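PDB 1NPE: nidogen from Mus musculus, which probably links laminin to other basement-membrane components, with this fragment forming the six-bladed YWTD propeller thought to bind laminin. Local coordinates for residues K147-H152 / R158-Q163; D44-V49 / L89-F94; I103-M108 / Q112-F117. All coordinates share one frame; numbering follows the deposited sequence.

Contact 1: K147-H152 / R158-Q163; sequences KIETSH and RRILAQ
Glu149 and Arg158 meet side-on: the carboxylate lies at the NE/NH2 edge of the guanidinium, with the two planes 36° apart. The two bonds differ in geometry. Arg158 NH2 reaches the syn lone pair of Glu149 OE2 at 2.8 Å almost in the guanidinium plane, whereas Arg158 NE comes to Glu149 OE1 at 2.9 Å from above the carboxylate plane. Arg158 reaches that far because it is stretched throughout, its CG anti to the backbone N (chi1 178°). Lys147 NZ makes a second salt bridge to Glu149 OE2 at 3.3 Å, so the buried carboxylate gathers two cations, which probably keep it ionised. Backbone carbonyls of Gly120 and Thr119 take up Lys147 NZ and Arg158 NH1, and Trp138 adds a weak bond to Glu149.

On the face of Ile148, Thr150 and Ala162, Thr150 and Arg159 run side by side, the methyl CG2 of Thr150 lying over one face of the guanidinium and 3.6 Å from Arg159 CG, while Thr150 OG1 turns to the carbonyl of Leu136. Ile148 CG1 rests on Ala162 CB at 3.9 Å. The small Ala162 and branched Ile148 suit this place, since both also pack on Trp183 of the next sheet.

Between these pairs the register slips. Ile148 O accepts from Leu161 N at 2.8 Å and, weakly, from Ala162 N, while Ile148 N returns a bond to Ala162 O. Leu161 and Ala162 thus stand together opposite Ile148, a classic beta bulge in the outer antiparallel hairpin of a YWTD propeller blade.

Contact 2: D44-V49 / L89-F94; sequences DCVDKV and LGRTIF
This is a partly buried salt-bridge network between two propeller blades, in which Arg91, from the turn between strands 81-87 and 92-97, reaches the buried Asp44 and the exposed Asp47 in the turn between strands 36-44 and 49-54. The grip on Asp44 is end-on: Arg91 NH2 bonds Asp44 OD1 at 2.7 Å, nearly in the guanidinium plane, and Arg91 NH1 bonds Asp44 OD2 at 3.3 Å. The two planes nevertheless stand 50° apart, so OD1 is met from above its own carboxylate. From the opposite face, Val46 N donates to the same Asp44 OD1 at 3.2 Å, closing an Asx turn; aspartate suits this place because its short chain can serve its own turn and an arginine together. Asp47 OD2 makes a salt bridge to Arg91 NH1, also at 3.3 Å, with its carboxylate almost perpendicular to the guanidinium. Val46 CG2 lies over one guanidinium face. The arginine bends at chi2 and chi3 (-81° and 82°), which brings its end to all three residues, and His88 O takes a further bond from NH2.

Alongside, the Cys45-Cys263 disulfide ties the 44-49 turn to the chain's C-terminal end, while Met108, which follows strand 102-107, packs against both Asp44 and Arg91.

Contact 3: I103-M108 / Q112-F117; sequences IEVAKM and QRRVLF
Strands 103-107 and 114-117 run antiparallel with a marked twist, their N-to-C directions 138° apart, and pair Ile103 with Phe117, Glu104 with Val115 and Val105 with Arg114. Ile103 N donates to Phe117 O at 2.9 Å, and Ile103 O receives Phe117 N together with a weak bond from Leu116 N. Beyond this doubling, Val105 and Arg114 exchange two regular backbone bonds.

On the Glu104 face, the carboxylate meets the guanidinium edge of Arg113, but a single nitrogen serves both oxygens. Arg113 NH1 bonds Glu104 OE1 at 3.1 Å from the syn side, and the closer pair, Arg113 NH1 to Glu104 OE2 at 2.8 Å, is a weak, strongly bent bond. Glu104 sets its CG beside the backbone N (chi1 -57°) and then runs out extended, whereas Arg113 bends at chi2 and chi3 to bring NH1 to the carboxylate of Glu104. Arg102 pairs with Glu104 OE2 as well, so the buried acid is flanked by two guanidinium groups, which would favour its charged form.

On the face of Val105, apolar contacts predominate. Val105 CG1 lies 3.9 Å from Arg114 CB, the two side chains pointing the same way, and also touches Leu116 CD1 at 4.1 Å. That methyl also lies over one face of the Arg114 guanidinium, offset toward its rim. Ile103 CD1 nears Phe117 CD2 at 4.3 Å, and the phenyl ring goes on to meet Trp138 of the next blade, a good use for a large flat side chain at a blade boundary.

Leu116 and Phe117 together oppose Ile103, making a classic beta bulge in the outer hairpin of a four-stranded YWTD propeller blade.

How the contacts relate
Contacts 1 and 3 are equivalent outer hairpins of consecutive blades: each has a bulge opposite an isoleucine and a buried glutamate paired with an arginine, though the arginine lends two nitrogens in contact 1 and one in contact 3. Contact 1 is the more buried. The two touch where Phe117 packs on Ser151 and Arg158. Contact 2 differs in kind, bridging separate blades in a partly buried spot by side chains alone and burying far less area. Its 89-94 segment shares a sheet with contact 3, since strand 92-97 lies beside 102-107 and Ile93 N probably bonds Ala106 O at 2.8 Å. Contacts 1 and 2 do not touch; their centres are 23 Å apart.

Contact 1: K147-H152 / R158-Q163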
# COMPACT_ATOMS: atom_id res chain seq x y z
N LYS A 147 -7.56 7.85 -8.73
CA LYS A 147 -7.29 7.89 -10.16
C LYS A 147 -6.38 6.79 -10.70
O LYS A 147 -5.70 6.10 -9.95
CB LYS A 147 -6.72 9.26 -10.54
CG LYS A 147 -5.51 9.68 -9.71
CD LYS A 147 -5.05 11.09 -10.02
CE LYS A 147 -3.79 11.41 -9.22
NZ LYS A 147 -3.19 12.73 -9.56
N ILE A 148 -6.49 6.58 -12.01
CA ILE A 148 -5.67 5.63 -12.73
C ILE A 148 -4.89 6.55 -13.66
O ILE A 148 -5.48 7.33 -14.41
CB ILE A 148 -6.51 4.64 -13.60
CG1 ILE A 148 -7.55 3.92 -12.74
CG2 ILE A 148 -5.59 3.62 -14.26
CD1 ILE A 148 -6.97 3.01 -11.68
N GLU A 149 -3.56 6.53 -13.57
CA GLU A 149 -2.76 7.39 -14.43
C GLU A 149 -1.82 6.61 -15.32
O GLU A 149 -1.51 5.45 -15.06
CB GLU A 149 -1.91 8.37 -13.60
CG GLU A 149 -2.68 9.38 -12.76
CD GLU A 149 -1.77 10.50 -12.25
OE1 GLU A 149 -1.49 11.45 -13.01
OE2 GLU A 149 -1.34 10.42 -11.08
N THR A 150 -1.35 7.28 -16.36
CA THR A 150 -0.41 6.69 -17.28
C THR A 150 0.63 7.72 -17.67
O THR A 150 0.42 8.93 -17.52
CB THR A 150 -1.08 6.13 -18.56
OG1 THR A 150 -0.11 5.41 -19.32
CG2 THR A 150 -1.61 7.25 -19.43
N SER A 151 1.77 7.24 -18.13
CA SER A 151 2.84 8.11 -18.60
C SER A 151 3.79 7.22 -19.38
O SER A 151 3.66 5.99 -19.37
CB SER A 151 3.59 8.76 -17.44
OG SER A 151 4.55 7.88 -16.88
N HIS A 152 4.72 7.85 -20.10
CA HIS A 152 5.72 7.09 -20.82
C HIS A 152 6.65 6.58 -19.71
O HIS A 152 6.71 7.18 -18.63
CB HIS A 152 6.53 8.00 -21.77
CG HIS A 152 5.81 8.41 -23.02
ND1 HIS A 152 6.31 9.37 -23.87
CD2 HIS A 152 4.67 7.95 -23.59
CE1 HIS A 152 5.51 9.49 -24.91
NE2 HIS A 152 4.51 8.64 -24.77
N ARG A 158 2.58 12.42 -18.85
CA ARG A 158 1.76 11.98 -17.73
C ARG A 158 0.34 12.49 -17.95
O ARG A 158 0.13 13.62 -18.39
CB ARG A 158 2.31 12.53 -16.42
CG ARG A 158 1.47 12.14 -15.22
CD ARG A 158 2.05 12.67 -13.93
NE ARG A 158 1.22 12.31 -12.79
CZ ARG A 158 1.43 12.71 -11.54
NH1 ARG A 158 2.45 13.50 -11.25
NH2 ARG A 158 0.61 12.32 -10.57
N ARG A 159 -0.64 11.64 -17.65
CA ARG A 159 -2.04 12.02 -17.80
C ARG A 159 -2.96 11.07 -17.05
O ARG A 159 -2.62 9.91 -16.81
CB ARG A 159 -2.44 12.08 -19.28
CG ARG A 159 -2.32 10.74 -19.99
CD ARG A 159 -2.46 10.88 -21.49
NE ARG A 159 -2.37 9.57 -22.13
CZ ARG A 159 -3.41 8.87 -22.57
NH1 ARG A 159 -4.65 9.35 -22.45
NH2 ARG A 159 -3.22 7.68 -23.12
N ILE A 160 -4.13 11.58 -16.68
CA ILE A 160 -5.13 10.79 -15.98
C ILE A 160 -5.93 10.00 -17.00
O ILE A 160 -6.37 10.55 -18.01
CB ILE A 160 -6.07 11.70 -15.16
CG1 ILE A 160 -5.26 12.54 -14.18
CG2 ILE A 160 -7.09 10.87 -14.41
CD1 ILE A 160 -6.07 13.51 -13.34
N LEU A 161 -6.08 8.71 -16.75
CA LEU A 161 -6.81 7.81 -17.63
C LEU A 161 -8.26 7.63 -17.17
O LEU A 161 -9.18 7.61 -17.99
CB LEU A 161 -6.09 6.46 -17.67
CG LEU A 161 -5.80 5.76 -19.00
CD1 LEU A 161 -5.30 6.74 -20.07
CD2 LEU A 161 -4.77 4.67 -18.77
N ALA A 162 -8.46 7.48 -15.87
CA ALA A 162 -9.79 7.31 -15.28
C ALA A 162 -9.81 8.08 -13.96
O ALA A 162 -8.83 8.06 -13.21
CB ALA A 162 -10.09 5.83 -15.03
N GLN A 163 -10.93 8.72 -13.68
CA GLN A 163 -11.06 9.55 -12.48
C GLN A 163 -12.43 9.37 -11.83
O GLN A 163 -12.55 9.31 -10.60
CB GLN A 163 -10.88 11.00 -12.90
CG GLN A 163 -10.36 11.93 -11.85
CD GLN A 163 -10.09 13.31 -12.43
OE1 GLN A 163 -9.04 13.55 -13.02
NE2 GLN A 163 -11.06 14.20 -12.31

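Contact 2: D44-V49 / L89-F94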
# COMPACT_ATOMS: atom_id res chain seq x y z
N ASP A 44 10.82 -10.59 -13.25
CA ASP A 44 11.67 -10.32 -14.40
C ASP A 44 11.76 -11.59 -15.25
O ASP A 44 12.45 -12.54 -14.89
CB ASP A 44 13.06 -9.88 -13.94
CG ASP A 44 14.09 -9.88 -15.06
OD1 ASP A 44 13.72 -9.64 -16.24
OD2 ASP A 44 15.27 -10.12 -14.75
N CYS A 45 11.11 -11.57 -16.41
CA CYS A 45 11.08 -12.71 -17.31
C CYS A 45 12.39 -13.15 -17.97
O CYS A 45 12.50 -14.30 -18.38
CB CYS A 45 10.01 -12.52 -18.39
SG CYS A 45 10.27 -11.08 -19.47
N VAL A 46 13.37 -12.25 -18.09
CA VAL A 46 14.63 -12.64 -18.72
C VAL A 46 15.56 -13.43 -17.80
O VAL A 46 16.14 -14.42 -18.22
CB VAL A 46 15.38 -11.45 -19.37
CG1 VAL A 46 14.40 -10.48 -20.04
CG2 VAL A 46 16.25 -10.74 -18.36
N ASP A 47 15.69 -13.00 -16.55
CA ASP A 47 16.56 -13.68 -15.59
C ASP A 47 15.80 -14.56 -14.60
O ASP A 47 16.41 -15.25 -13.79
CB ASP A 47 17.44 -12.68 -14.83
CG ASP A 47 18.57 -12.11 -15.68
OD1 ASP A 47 19.01 -12.79 -16.64
OD2 ASP A 47 19.03 -10.99 -15.38
N LYS A 48 14.47 -14.54 -14.69
CA LYS A 48 13.59 -15.32 -13.81
C LYS A 48 13.82 -14.88 -12.36
O LYS A 48 14.15 -15.70 -11.50
CB LYS A 48 13.85 -16.83 -13.95
CG LYS A 48 14.21 -17.31 -15.35
CD LYS A 48 13.15 -17.00 -16.38
CE LYS A 48 13.64 -17.37 -17.78
NZ LYS A 48 12.64 -17.03 -18.84
N VAL A 49 13.66 -13.59 -12.11
CA VAL A 49 13.88 -13.04 -10.77
C VAL A 49 12.62 -12.37 -10.22
O VAL A 49 11.95 -11.60 -10.91
CB VAL A 49 15.07 -12.03 -10.76
CG1 VAL A 49 15.30 -11.48 -9.36
CG2 VAL A 49 16.33 -12.71 -11.25
N LEU A 89 13.47 -4.99 -20.55
CA LEU A 89 14.31 -4.64 -21.70
C LEU A 89 15.40 -3.67 -21.30
O LEU A 89 16.59 -3.95 -21.47
CB LEU A 89 13.46 -4.04 -22.83
CG LEU A 89 12.44 -5.01 -23.42
CD1 LEU A 89 11.56 -4.29 -24.42
CD2 LEU A 89 13.17 -6.20 -24.08
N GLY A 90 14.99 -2.53 -20.73
CA GLY A 90 15.93 -1.52 -20.28
C GLY A 90 16.64 -1.86 -18.99
O GLY A 90 17.59 -1.18 -18.60
N ARG A 91 16.18 -2.92 -18.31
CA ARG A 91 16.77 -3.39 -17.06
C ARG A 91 16.57 -2.42 -15.88
O ARG A 91 17.53 -2.07 -15.19
CB ARG A 91 18.28 -3.66 -17.23
CG ARG A 91 18.65 -4.66 -18.32
CD ARG A 91 18.51 -6.10 -17.86
NE ARG A 91 17.13 -6.57 -17.95
CZ ARG A 91 16.65 -7.63 -17.30
NH1 ARG A 91 17.43 -8.34 -16.49
NH2 ARG A 91 15.39 -7.98 -17.48
N THR A 92 15.34 -1.99 -15.65
CA THR A 92 15.06 -1.08 -14.54
C THR A 92 13.79 -1.44 -13.77
O THR A 92 12.96 -2.20 -14.24
CB THR A 92 14.94 0.39 -15.02
OG1 THR A 92 13.93 0.49 -16.03
CG2 THR A 92 16.26 0.88 -15.57
N ILE A 93 13.67 -0.89 -12.56
CA ILE A 93 12.50 -1.11 -11.72
C ILE A 93 11.78 0.22 -11.49
O ILE A 93 12.37 1.29 -11.66
CB ILE A 93 12.89 -1.71 -10.34
CG1 ILE A 93 13.74 -0.72 -9.54
CG2 ILE A 93 13.68 -2.99 -10.52
CD1 ILE A 93 14.00 -1.17 -8.11
N PHE A 94 10.50 0.13 -11.15
CA PHE A 94 9.67 1.30 -10.87
C PHE A 94 8.88 0.94 -9.61
O PHE A 94 8.53 -0.22 -9.42
CB PHE A 94 8.63 1.55 -11.98
CG PHE A 94 9.22 1.95 -13.30
CD1 PHE A 94 9.20 3.28 -13.71
CD2 PHE A 94 9.73 0.99 -14.18
CE1 PHE A 94 9.67 3.65 -14.98
CE2 PHE A 94 10.20 1.35 -15.44
CZ PHE A 94 10.17 2.68 -15.84

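Contact 3: I103-M108 / Q112-F117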
# COMPACT_ATOMS: atom_id res chain seq x y z
N ILE A 103 6.99 8.19 -7.17
CA ILE A 103 7.21 7.05 -8.03
C ILE A 103 8.66 7.18 -8.46
O ILE A 103 9.06 8.19 -9.03
CB ILE A 103 6.27 7.06 -9.26
CG1 ILE A 103 4.82 6.81 -8.82
CG2 ILE A 103 6.70 5.98 -10.27
CD1 ILE A 103 3.81 6.99 -9.91
N GLU A 104 9.46 6.19 -8.09
CA GLU A 104 10.87 6.21 -8.44
C GLU A 104 11.22 5.12 -9.44
O GLU A 104 10.48 4.15 -9.62
CB GLU A 104 11.74 6.07 -7.19
CG GLU A 104 11.48 7.14 -6.13
CD GLU A 104 12.59 7.21 -5.10
OE1 GLU A 104 13.76 7.31 -5.51
OE2 GLU A 104 12.30 7.16 -3.89
N VAL A 105 12.33 5.31 -10.12
CA VAL A 105 12.82 4.36 -11.09
C VAL A 105 14.30 4.17 -10.75
O VAL A 105 14.94 5.09 -10.23
CB VAL A 105 12.61 4.86 -12.54
CG1 VAL A 105 13.31 6.21 -12.76
CG2 VAL A 105 13.11 3.83 -13.53
N ALA A 106 14.81 2.96 -10.95
CA ALA A 106 16.21 2.66 -10.67
C ALA A 106 16.66 1.41 -11.42
O ALA A 106 15.85 0.70 -12.00
CB ALA A 106 16.40 2.45 -9.16
N LYS A 107 17.97 1.16 -11.43
CA LYS A 107 18.52 -0.02 -12.09
C LYS A 107 18.09 -1.27 -11.34
O LYS A 107 17.70 -1.19 -10.17
CB LYS A 107 20.05 0.05 -12.13
CG LYS A 107 20.59 1.14 -13.03
CD LYS A 107 22.11 1.22 -12.98
CE LYS A 107 22.78 -0.05 -13.49
NZ LYS A 107 24.25 0.13 -13.60
N MET A 108 18.17 -2.43 -11.99
CA MET A 108 17.77 -3.69 -11.37
C MET A 108 18.44 -3.91 -10.01
O MET A 108 17.82 -4.46 -9.10
CB MET A 108 18.11 -4.87 -12.28
CG MET A 108 17.47 -4.84 -13.65
SD MET A 108 15.71 -5.06 -13.63
CE MET A 108 15.55 -6.64 -14.33
N GLN A 112 21.44 4.18 -9.03
CA GLN A 112 21.04 5.29 -9.89
C GLN A 112 19.57 5.65 -9.81
O GLN A 112 18.88 5.80 -10.83
CB GLN A 112 21.46 5.03 -11.34
CG GLN A 112 22.96 5.20 -11.57
CD GLN A 112 23.36 4.92 -13.00
OE1 GLN A 112 23.91 3.86 -13.30
NE2 GLN A 112 23.10 5.87 -13.89
N ARG A 113 19.09 5.81 -8.58
CA ARG A 113 17.71 6.19 -8.31
C ARG A 113 17.36 7.54 -8.92
O ARG A 113 18.19 8.45 -8.94
CB ARG A 113 17.47 6.30 -6.81
CG ARG A 113 17.17 5.02 -6.11
CD ARG A 113 16.06 5.27 -5.12
NE ARG A 113 16.51 5.10 -3.76
CZ ARG A 113 15.83 5.48 -2.69
NH1 ARG A 113 14.65 6.07 -2.81
NH2 ARG A 113 16.32 5.22 -1.49
N ARG A 114 16.12 7.66 -9.35
CA ARG A 114 15.60 8.89 -9.92
C ARG A 114 14.13 8.98 -9.54
O ARG A 114 13.40 8.01 -9.66
CB ARG A 114 15.74 8.92 -11.45
CG ARG A 114 14.85 9.97 -12.12
CD ARG A 114 15.14 10.18 -13.60
NE ARG A 114 14.12 11.03 -14.21
CZ ARG A 114 13.90 11.12 -15.52
NH1 ARG A 114 14.64 10.42 -16.37
NH2 ARG A 114 12.89 11.85 -15.98
N VAL A 115 13.72 10.15 -9.05
CA VAL A 115 12.33 10.36 -8.70
C VAL A 115 11.63 10.73 -9.99
O VAL A 115 11.82 11.82 -10.53
CB VAL A 115 12.17 11.51 -7.66
CG1 VAL A 115 10.70 11.79 -7.39
CG2 VAL A 115 12.88 11.13 -6.35
N LEU A 116 10.86 9.78 -10.52
CA LEU A 116 10.13 9.99 -11.77
C LEU A 116 9.00 11.00 -11.58
O LEU A 116 8.85 11.92 -12.38
CB LEU A 116 9.59 8.65 -12.29
CG LEU A 116 9.40 8.54 -13.81
CD1 LEU A 116 10.71 8.84 -14.53
CD2 LEU A 116 8.90 7.13 -14.16
N PHE A 117 8.22 10.84 -10.52
CA PHE A 117 7.11 11.74 -10.22
C PHE A 117 6.99 11.92 -8.71
O PHE A 117 7.22 10.97 -7.96
CB PHE A 117 5.77 11.18 -10.73
CG PHE A 117 5.74 10.91 -12.21
CD1 PHE A 117 5.72 11.96 -13.13
CD2 PHE A 117 5.71 9.60 -12.69
CE1 PHE A 117 5.67 11.71 -14.50
CE2 PHE A 117 5.66 9.34 -14.07
CZ PHE A 117 5.64 10.40 -14.97